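Local atomic coordinates of rhamnogalacturonan endolyase YesW (Bacillus subtilis, PDB entry 2ZUX), a protein that cleaves the rhamnosyl-galacturonic acid bonds of rhamnogalacturonan I, a pectin of plant cell walls, by endo-type elimination and requires calcium or manganese for activity. Residues Lys411-Gly416 / Trp431-Leu436; Tyr391-Arg396 / Trp405-Gly410; Thr30-Val35 / Gln575-Met580. One frame throughout, in Å; residues are numbered along the deposited sequence.

Interaction 1 (Lys411-Gly416 / Trp431-Leu436)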
loop_
_atom_site.group_PDB
_atom_site.type_symbol
_atom_site.label_atom_id
_atom_site.label_comp_id
_atom_site.label_asym_id
_atom_site.label_seq_id
_atom_site.Cartn_x
_atom_site.Cartn_y
_atom_site.Cartn_z
ATOM N N LYS A 411 16.433 -11.466 20.592
ATOM C CA LYS A 411 16.173 -10.038 20.745
ATOM C C LYS A 411 15.036 -9.636 19.813
ATOM O O LYS A 411 14.676 -10.385 18.900
ATOM C CB LYS A 411 17.424 -9.203 20.432
ATOM C CG LYS A 411 17.952 -9.370 19.010
ATOM C CD LYS A 411 19.244 -8.587 18.746
ATOM C CE LYS A 411 18.980 -7.119 18.475
ATOM N NZ LYS A 411 20.031 -6.509 17.614
ATOM N N ASP A 412 14.489 -8.452 20.061
ATOM C CA ASP A 412 13.521 -7.811 19.180
ATOM C C ASP A 412 14.168 -7.603 17.805
ATOM O O ASP A 412 15.209 -6.958 17.693
ATOM C CB ASP A 412 13.124 -6.474 19.814
ATOM C CG ASP A 412 12.073 -5.706 19.027
ATOM O OD1 ASP A 412 11.665 -6.140 17.933
ATOM O OD2 ASP A 412 11.649 -4.642 19.535
ATOM N N VAL A 413 13.575 -8.192 16.768
ATOM C CA VAL A 413 14.012 -7.940 15.393
ATOM C C VAL A 413 12.955 -7.054 14.757
ATOM O O VAL A 413 11.887 -7.531 14.367
ATOM C CB VAL A 413 14.211 -9.252 14.590
ATOM C CG1 VAL A 413 14.685 -8.951 13.157
ATOM C CG2 VAL A 413 15.217 -10.155 15.309
ATOM N N GLY A 414 13.245 -5.759 14.664
ATOM C CA GLY A 414 12.222 -4.776 14.309
ATOM C C GLY A 414 11.988 -4.556 12.826
ATOM O O GLY A 414 10.991 -3.939 12.456
ATOM N N ARG A 415 12.906 -5.029 11.986
ATOM C CA ARG A 415 12.820 -4.820 10.548
ATOM C C ARG A 415 13.192 -6.093 9.815
ATOM O O ARG A 415 14.053 -6.848 10.258
ATOM C CB ARG A 415 13.773 -3.703 10.106
ATOM C CG ARG A 415 13.542 -2.342 10.734
ATOM C CD ARG A 415 12.223 -1.732 10.284
ATOM N NE ARG A 415 12.183 -0.324 10.653
ATOM C CZ ARG A 415 12.578 0.672 9.870
ATOM N NH1 ARG A 415 13.029 0.438 8.644
ATOM N NH2 ARG A 415 12.522 1.920 10.325
ATOM N N GLY A 416 12.546 -6.315 8.674
ATOM C CA GLY A 416 12.924 -7.387 7.764
ATOM C C GLY A 416 12.486 -7.031 6.369
ATOM O O GLY A 416 11.455 -6.374 6.208
ATOM N N TRP A 431 16.328 -10.320 4.390
ATOM C CA TRP A 431 17.300 -9.886 5.382
ATOM C C TRP A 431 16.670 -9.298 6.616
ATOM O O TRP A 431 15.607 -8.687 6.559
ATOM C CB TRP A 431 18.362 -8.939 4.805
ATOM C CG TRP A 431 17.941 -7.572 4.270
ATOM C CD1 TRP A 431 18.051 -6.372 4.919
ATOM C CD2 TRP A 431 17.457 -7.273 2.957
ATOM N NE1 TRP A 431 17.641 -5.349 4.102
ATOM C CE2 TRP A 431 17.277 -5.871 2.888
ATOM C CE3 TRP A 431 17.156 -8.051 1.831
ATOM C CZ2 TRP A 431 16.797 -5.231 1.743
ATOM C CZ3 TRP A 431 16.678 -7.418 0.692
ATOM C CH2 TRP A 431 16.507 -6.018 0.654
ATOM N N ALA A 432 17.349 -9.507 7.739
ATOM C CA ALA A 432 16.909 -9.029 9.040
ATOM C C ALA A 432 18.006 -9.307 10.046
ATOM O O ALA A 432 18.796 -10.246 9.876
ATOM C CB ALA A 432 15.637 -9.744 9.462
ATOM N N ASN A 433 18.042 -8.496 11.101
ATOM C CA ASN A 433 18.990 -8.680 12.211
ATOM C C ASN A 433 20.441 -8.780 11.731
ATOM O O ASN A 433 21.238 -9.518 12.306
ATOM C CB ASN A 433 18.592 -9.895 13.074
ATOM C CG ASN A 433 19.207 -9.856 14.473
ATOM O OD1 ASN A 433 19.349 -8.795 15.073
ATOM N ND2 ASN A 433 19.558 -11.022 14.991
ATOM N N GLY A 434 20.768 -8.035 10.673
ATOM C CA GLY A 434 22.152 -7.906 10.226
ATOM C C GLY A 434 22.683 -9.004 9.319
ATOM O O GLY A 434 23.871 -9.010 8.995
ATOM N N SER A 435 21.813 -9.927 8.904
ATOM C CA SER A 435 22.195 -10.985 7.961
ATOM C C SER A 435 21.268 -11.048 6.752
ATOM O O SER A 435 20.064 -10.794 6.864
ATOM C CB SER A 435 22.221 -12.344 8.652
ATOM O OG SER A 435 23.330 -12.442 9.529
ATOM N N LEU A 436 21.861 -11.404 5.615
ATOM C CA LEU A 436 21.177 -11.583 4.343
ATOM C C LEU A 436 21.098 -13.076 4.035
ATOM O O LEU A 436 22.088 -13.794 4.203
ATOM C CB LEU A 436 21.960 -10.874 3.234
ATOM C CG LEU A 436 21.435 -11.016 1.803
ATOM C CD1 LEU A 436 20.051 -10.378 1.674
ATOM C CD2 LEU A 436 22.424 -10.399 0.829
HETATM O O HOH W 1 17.476 -6.883 15.652
HETATM O O HOH W 2 16.428 -6.181 11.224
#
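V413 sets both of its methyl groups against the turn that follows W431: CG1 lies 3.9 Å from A432 CB, and CG2 packs on CB and CG of N433. With CG1 anti to the backbone N (chi1 -179°), CG1 faces A432 and CG2 faces the side chain of N433, which crosses that of V413 at about a right angle. N433 OD1 takes its shorter bond, 2.7 Å, from a water that also donates to D412 O, while K411 NZ adds a weak bond of 3.5 Å to N433 OD1. The contact belongs to one antiparallel blade of the beta-propeller, where the loop 411-416 leads into strand 416-419 and A432-S435 forms the type I' turn of the hairpin 429-432/435-437. An alanine in place of V413 would probably open a gap beside A432 and let the N433 side chain shift. A second water joins R415 O (2.6 Å) to N433 N (2.8 Å), and G416 CA makes a CH...O contact of 3.2 Å with W431 O. The guanidinium of the substrate-binding residue R415 is hydrogen-bonded through NH1 to T452 O and weakly through NH2 to T497 O.

Interaction 2 (Tyr391-Arg396 / Trp405-Gly410); sequences YGLSFR and WGVYAG
Four backbone hydrogen bonds and a weak fifth tie 391-396 to 405-410. F395 N donates to W405 O at 2.9 Å, almost in line with the carbonyl (C=O...N 173°), and W405 N returns a bond to F395 O. Further along, V407 N binds L393 O at 3.1 Å. V407 O then takes two donors, G392 N at 2.8 Å and, weakly, L393 N, so G392 and L393 both face V407 in a classic beta bulge. This antiparallel hairpin, strands 393-397 and 403-407, forms the outer half of a four-stranded propeller blade. On one face, the F395 ring and the five-membered ring of W405 run nearly parallel, planes at 16°, but are slid apart. F395 CB sits over this five-membered ring, 3.5 Å from its centroid, while W405 NE1 lies over one face of the F395 ring and donates to A439 O. W405 CG lies between its backbone N and carbonyl carbon (chi1 61°), which turns the indole across to F395. L393 CG packs beside V407 CB at 4.0 Å, the two side chains pointing the same way. On the opposite face, that of S394, G406 CA lies over the Y391 ring, 3.8 Å from its centroid in a CH-pi contact.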
loop_
_atom_site.group_PDB
_atom_site.type_symbol
_atom_site.label_atom_id
_atom_site.label_comp_id
_atom_site.label_asym_id
_atom_site.label_seq_id
_atom_site.Cartn_x
_atom_site.Cartn_y
_atom_site.Cartn_z
ATOM N N TYR A 391 12.085 -18.055 16.914
ATOM C CA TYR A 391 12.737 -17.391 15.790
ATOM C C TYR A 391 12.514 -15.887 15.848
ATOM O O TYR A 391 11.413 -15.438 16.177
ATOM C CB TYR A 391 12.183 -17.908 14.455
ATOM C CG TYR A 391 12.259 -19.406 14.251
ATOM C CD1 TYR A 391 13.481 -20.087 14.315
ATOM C CD2 TYR A 391 11.112 -20.145 13.966
ATOM C CE1 TYR A 391 13.545 -21.461 14.115
ATOM C CE2 TYR A 391 11.170 -21.514 13.768
ATOM C CZ TYR A 391 12.385 -22.164 13.835
ATOM O OH TYR A 391 12.435 -23.526 13.641
ATOM N N GLY A 392 13.554 -15.117 15.534
ATOM C CA GLY A 392 13.414 -13.673 15.321
ATOM C C GLY A 392 13.022 -13.347 13.892
ATOM O O GLY A 392 12.554 -12.250 13.601
ATOM N N LEU A 393 13.252 -14.296 12.994
ATOM C CA LEU A 393 12.825 -14.169 11.606
ATOM C C LEU A 393 12.363 -15.535 11.153
ATOM O O LEU A 393 13.005 -16.549 11.441
ATOM C CB LEU A 393 13.930 -13.590 10.714
ATOM C CG LEU A 393 15.377 -14.059 10.866
ATOM C CD1 LEU A 393 16.119 -13.998 9.543
ATOM C CD2 LEU A 393 16.120 -13.235 11.930
ATOM N N SER A 394 11.223 -15.560 10.474
ATOM C CA SER A 394 10.620 -16.816 10.064
ATOM C C SER A 394 10.232 -16.736 8.599
ATOM O O SER A 394 9.806 -15.691 8.105
ATOM C CB SER A 394 9.414 -17.172 10.942
ATOM O OG SER A 394 8.372 -16.216 10.841
ATOM N N PHE A 395 10.401 -17.854 7.902
ATOM C CA PHE A 395 10.110 -17.955 6.482
ATOM C C PHE A 395 9.225 -19.187 6.327
ATOM O O PHE A 395 9.656 -20.311 6.628
ATOM C CB PHE A 395 11.425 -18.091 5.713
ATOM C CG PHE A 395 11.287 -18.000 4.209
ATOM C CD1 PHE A 395 11.665 -16.842 3.523
ATOM C CD2 PHE A 395 10.845 -19.092 3.468
ATOM C CE1 PHE A 395 11.561 -16.770 2.127
ATOM C CE2 PHE A 395 10.732 -19.025 2.088
ATOM C CZ PHE A 395 11.096 -17.860 1.411
ATOM N N ARG A 396 7.976 -18.979 5.918
ATOM C CA ARG A 396 6.983 -20.043 6.008
ATOM C C ARG A 396 6.157 -20.226 4.748
ATOM O O ARG A 396 6.068 -19.333 3.898
ATOM C CB ARG A 396 6.047 -19.774 7.186
ATOM C CG ARG A 396 4.963 -18.717 6.909
ATOM C CD ARG A 396 4.200 -18.451 8.173
ATOM N NE ARG A 396 2.966 -17.672 8.063
ATOM C CZ ARG A 396 2.790 -16.451 8.580
ATOM N NH1 ARG A 396 3.790 -15.790 9.154
ATOM N NH2 ARG A 396 1.600 -15.875 8.508
ATOM N N TRP A 405 12.093 -22.328 7.178
ATOM C CA TRP A 405 13.302 -22.082 7.950
ATOM C C TRP A 405 13.096 -20.855 8.822
ATOM O O TRP A 405 12.216 -20.031 8.557
ATOM C CB TRP A 405 14.542 -21.934 7.058
ATOM C CG TRP A 405 14.487 -20.793 6.076
ATOM C CD1 TRP A 405 13.982 -20.828 4.804
ATOM C CD2 TRP A 405 14.970 -19.458 6.280
ATOM N NE1 TRP A 405 14.128 -19.601 4.204
ATOM C CE2 TRP A 405 14.716 -18.739 5.092
ATOM C CE3 TRP A 405 15.597 -18.801 7.349
ATOM C CZ2 TRP A 405 15.077 -17.398 4.937
ATOM C CZ3 TRP A 405 15.952 -17.467 7.198
ATOM C CH2 TRP A 405 15.687 -16.778 6.000
ATOM N N GLY A 406 13.879 -20.766 9.888
ATOM C CA GLY A 406 13.842 -19.622 10.779
ATOM C C GLY A 406 15.173 -19.494 11.481
ATOM O O GLY A 406 15.964 -20.450 11.512
ATOM N N VAL A 407 15.427 -18.320 12.047
ATOM C CA VAL A 407 16.662 -18.067 12.783
ATOM C C VAL A 407 16.332 -17.418 14.128
ATOM O O VAL A 407 15.624 -16.408 14.185
ATOM C CB VAL A 407 17.635 -17.162 11.977
ATOM C CG1 VAL A 407 18.915 -16.901 12.766
ATOM C CG2 VAL A 407 17.975 -17.794 10.626
ATOM N N TYR A 408 16.832 -18.013 15.205
ATOM C CA TYR A 408 16.710 -17.447 16.538
ATOM C C TYR A 408 17.549 -16.181 16.654
ATOM O O TYR A 408 18.710 -16.157 16.230
ATOM C CB TYR A 408 17.174 -18.472 17.573
ATOM C CG TYR A 408 17.234 -17.940 18.982
ATOM C CD1 TYR A 408 16.069 -17.694 19.709
ATOM C CD2 TYR A 408 18.461 -17.698 19.598
ATOM C CE1 TYR A 408 16.125 -17.206 21.006
ATOM C CE2 TYR A 408 18.528 -17.215 20.897
ATOM C CZ TYR A 408 17.359 -16.976 21.597
ATOM O OH TYR A 408 17.418 -16.502 22.888
ATOM N N ALA A 409 16.964 -15.136 17.233
ATOM C CA ALA A 409 17.676 -13.880 17.440
ATOM C C ALA A 409 17.975 -13.592 18.904
ATOM O O ALA A 409 19.009 -13.005 19.220
ATOM C CB ALA A 409 16.893 -12.724 16.835
ATOM N N GLY A 410 17.054 -13.969 19.788
ATOM C CA GLY A 410 17.200 -13.665 21.211
ATOM C C GLY A 410 17.049 -12.189 21.521
ATOM O O GLY A 410 17.481 -11.710 22.576
#

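Interaction 3 (Thr30-Val35 / Gln575-Met580)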
loop_
_atom_site.group_PDB
_atom_site.type_symbol
_atom_site.label_atom_id
_atom_site.label_comp_id
_atom_site.label_asym_id
_atom_site.label_seq_id
_atom_site.Cartn_x
_atom_site.Cartn_y
_atom_site.Cartn_z
ATOM N N THR A 30 -5.789 -6.271 -19.778
ATOM C CA THR A 30 -6.758 -6.694 -20.786
ATOM C C THR A 30 -6.096 -6.955 -22.143
ATOM O O THR A 30 -6.768 -7.380 -23.094
ATOM C CB THR A 30 -7.860 -5.635 -20.968
ATOM O OG1 THR A 30 -7.250 -4.369 -21.242
ATOM C CG2 THR A 30 -8.730 -5.530 -19.714
ATOM N N GLU A 31 -4.787 -6.723 -22.231
ATOM C CA GLU A 31 -4.067 -6.848 -23.498
ATOM C C GLU A 31 -3.273 -8.144 -23.586
ATOM O O GLU A 31 -2.713 -8.615 -22.594
ATOM C CB GLU A 31 -3.170 -5.622 -23.725
ATOM C CG GLU A 31 -3.974 -4.335 -23.833
ATOM C CD GLU A 31 -3.129 -3.084 -24.009
ATOM O OE1 GLU A 31 -2.177 -2.853 -23.234
ATOM O OE2 GLU A 31 -3.447 -2.293 -24.919
ATOM N N ASN A 32 -3.256 -8.720 -24.787
ATOM C CA ASN A 32 -2.518 -9.948 -25.081
ATOM C C ASN A 32 -1.037 -9.686 -25.337
ATOM O O ASN A 32 -0.640 -8.553 -25.618
ATOM C CB ASN A 32 -3.130 -10.650 -26.301
ATOM C CG ASN A 32 -4.468 -11.306 -25.996
ATOM O OD1 ASN A 32 -4.724 -11.745 -24.872
ATOM N ND2 ASN A 32 -5.324 -11.394 -27.008
ATOM N N ALA A 33 -0.229 -10.744 -25.263
ATOM C CA ALA A 33 1.205 -10.660 -25.521
ATOM C C ALA A 33 1.527 -10.168 -26.930
ATOM O O ALA A 33 2.607 -9.646 -27.174
ATOM C CB ALA A 33 1.867 -12.014 -25.274
ATOM N N SER A 34 0.585 -10.336 -27.853
ATOM C CA SER A 34 0.801 -9.960 -29.247
ATOM C C SER A 34 0.597 -8.469 -29.532
ATOM O O SER A 34 0.835 -8.012 -30.651
ATOM C CB SER A 34 -0.093 -10.795 -30.164
ATOM O OG SER A 34 -1.455 -10.637 -29.821
ATOM N N VAL A 35 0.155 -7.712 -28.529
ATOM C CA VAL A 35 -0.076 -6.276 -28.706
ATOM C C VAL A 35 1.250 -5.524 -28.806
ATOM O O VAL A 35 2.182 -5.788 -28.046
ATOM C CB VAL A 35 -0.971 -5.705 -27.568
ATOM C CG1 VAL A 35 -1.173 -4.199 -27.719
ATOM C CG2 VAL A 35 -2.327 -6.405 -27.569
ATOM N N GLN A 575 5.115 -14.053 -17.380
ATOM C CA GLN A 575 3.862 -13.931 -16.634
ATOM C C GLN A 575 2.637 -14.103 -17.536
ATOM O O GLN A 575 2.594 -13.558 -18.646
ATOM C CB GLN A 575 3.792 -12.600 -15.869
ATOM C CG GLN A 575 4.330 -11.399 -16.650
ATOM C CD GLN A 575 3.649 -10.069 -16.327
ATOM O OE1 GLN A 575 3.787 -9.115 -17.084
ATOM N NE2 GLN A 575 2.921 -10.000 -15.212
ATOM N N PRO A 576 1.644 -14.880 -17.065
ATOM C CA PRO A 576 0.377 -14.984 -17.772
ATOM C C PRO A 576 -0.434 -13.696 -17.646
ATOM O O PRO A 576 -0.216 -12.903 -16.718
ATOM C CB PRO A 576 -0.337 -16.124 -17.040
ATOM C CG PRO A 576 0.222 -16.091 -15.667
ATOM C CD PRO A 576 1.660 -15.703 -15.842
ATOM N N LYS A 577 -1.342 -13.498 -18.594
ATOM C CA LYS A 577 -2.281 -12.389 -18.579
ATOM C C LYS A 577 -3.147 -12.468 -17.320
ATOM O O LYS A 577 -3.618 -13.550 -16.958
ATOM C CB LYS A 577 -3.152 -12.449 -19.837
ATOM C CG LYS A 577 -4.062 -11.257 -20.061
ATOM C CD LYS A 577 -5.001 -11.504 -21.236
ATOM C CE LYS A 577 -6.163 -10.523 -21.247
ATOM N NZ LYS A 577 -6.945 -10.538 -19.968
ATOM N N PRO A 578 -3.335 -11.327 -16.626
ATOM C CA PRO A 578 -4.244 -11.281 -15.482
ATOM C C PRO A 578 -5.644 -11.781 -15.848
ATOM O O PRO A 578 -6.157 -11.463 -16.928
ATOM C CB PRO A 578 -4.293 -9.789 -15.133
ATOM C CG PRO A 578 -3.038 -9.228 -15.661
ATOM C CD PRO A 578 -2.692 -10.024 -16.875
ATOM N N ASN A 579 -6.234 -12.578 -14.960
ATOM C CA ASN A 579 -7.601 -13.050 -15.125
ATOM C C ASN A 579 -8.537 -12.029 -14.493
ATOM O O ASN A 579 -8.835 -12.094 -13.300
ATOM C CB ASN A 579 -7.792 -14.437 -14.499
ATOM C CG ASN A 579 -9.122 -15.070 -14.875
ATOM O OD1 ASN A 579 -9.821 -14.594 -15.768
ATOM N ND2 ASN A 579 -9.474 -16.156 -14.189
ATOM N N MET A 580 -8.981 -11.075 -15.301
ATOM C CA MET A 580 -9.701 -9.918 -14.780
ATOM C C MET A 580 -10.802 -9.433 -15.708
ATOM O O MET A 580 -10.805 -9.732 -16.903
ATOM C CB MET A 580 -8.721 -8.767 -14.506
ATOM C CG MET A 580 -7.888 -8.342 -15.717
ATOM S SD MET A 580 -6.956 -6.830 -15.440
ATOM C CE MET A 580 -8.210 -5.598 -15.768
#
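K577 lays its methylenes along the backbone of T30 and E31 and against the side-chain amide of N32. CE comes to 3.7 Å from T30 C, CG stands 3.9 Å from E31 O, and CD meets N32 OD1 at 3.7 Å as the N32 side chain crosses it obliquely. Beside this, the terminal methyl of M580 touches T30 CG2, CE to CG2 4.0 Å, the two side chains crossing at about a right angle. The lysine is extended from a CG anti to the backbone N (chi1 -172°) and bends only at its last torsion (chi4 -56°), which turns the ammonium to G29 O; K577 NZ also makes a weak bond of 3.3 Å to P578 O. A charged end is thus held by main-chain carbonyls. Further out, E31 is fixed by a salt bridge to R10 and by the bond of its carbonyl to Y539 OH, and its OE1 accepts from L28 N. N32 opens a type I turn to V35, closed by V35 N to N32 O at 3.1 Å. This surface packing between two loops joins a segment near the C-terminus, in the family 11 beta-propeller domain, to the loop between strands 20-24 and 36-41 of the N-terminal beta-sheet domain.

Interactions 1 and 2 are neighbours in the propeller, their centres 9 Å apart. They follow one another along the chain, G410 running directly into K411, and they touch: V413 CB lies 3.6 Å from G392 O, N433 ND2 is 3.7 Å from A409 CB, and A432 CB approaches L393 CD1. The hairpin of one blade thus packs on the entry and turn of the next. Interaction 1 also reaches toward substrate, since the side chain of R415 is about 6 Å from a bound rhamnose, whereas the side chain of F395 in interaction 2 is about 7 Å from a calcium ion. Interaction 3 stands apart, its centre 38 Å from each of the others, bringing residues far apart in sequence together at the N-terminal domain.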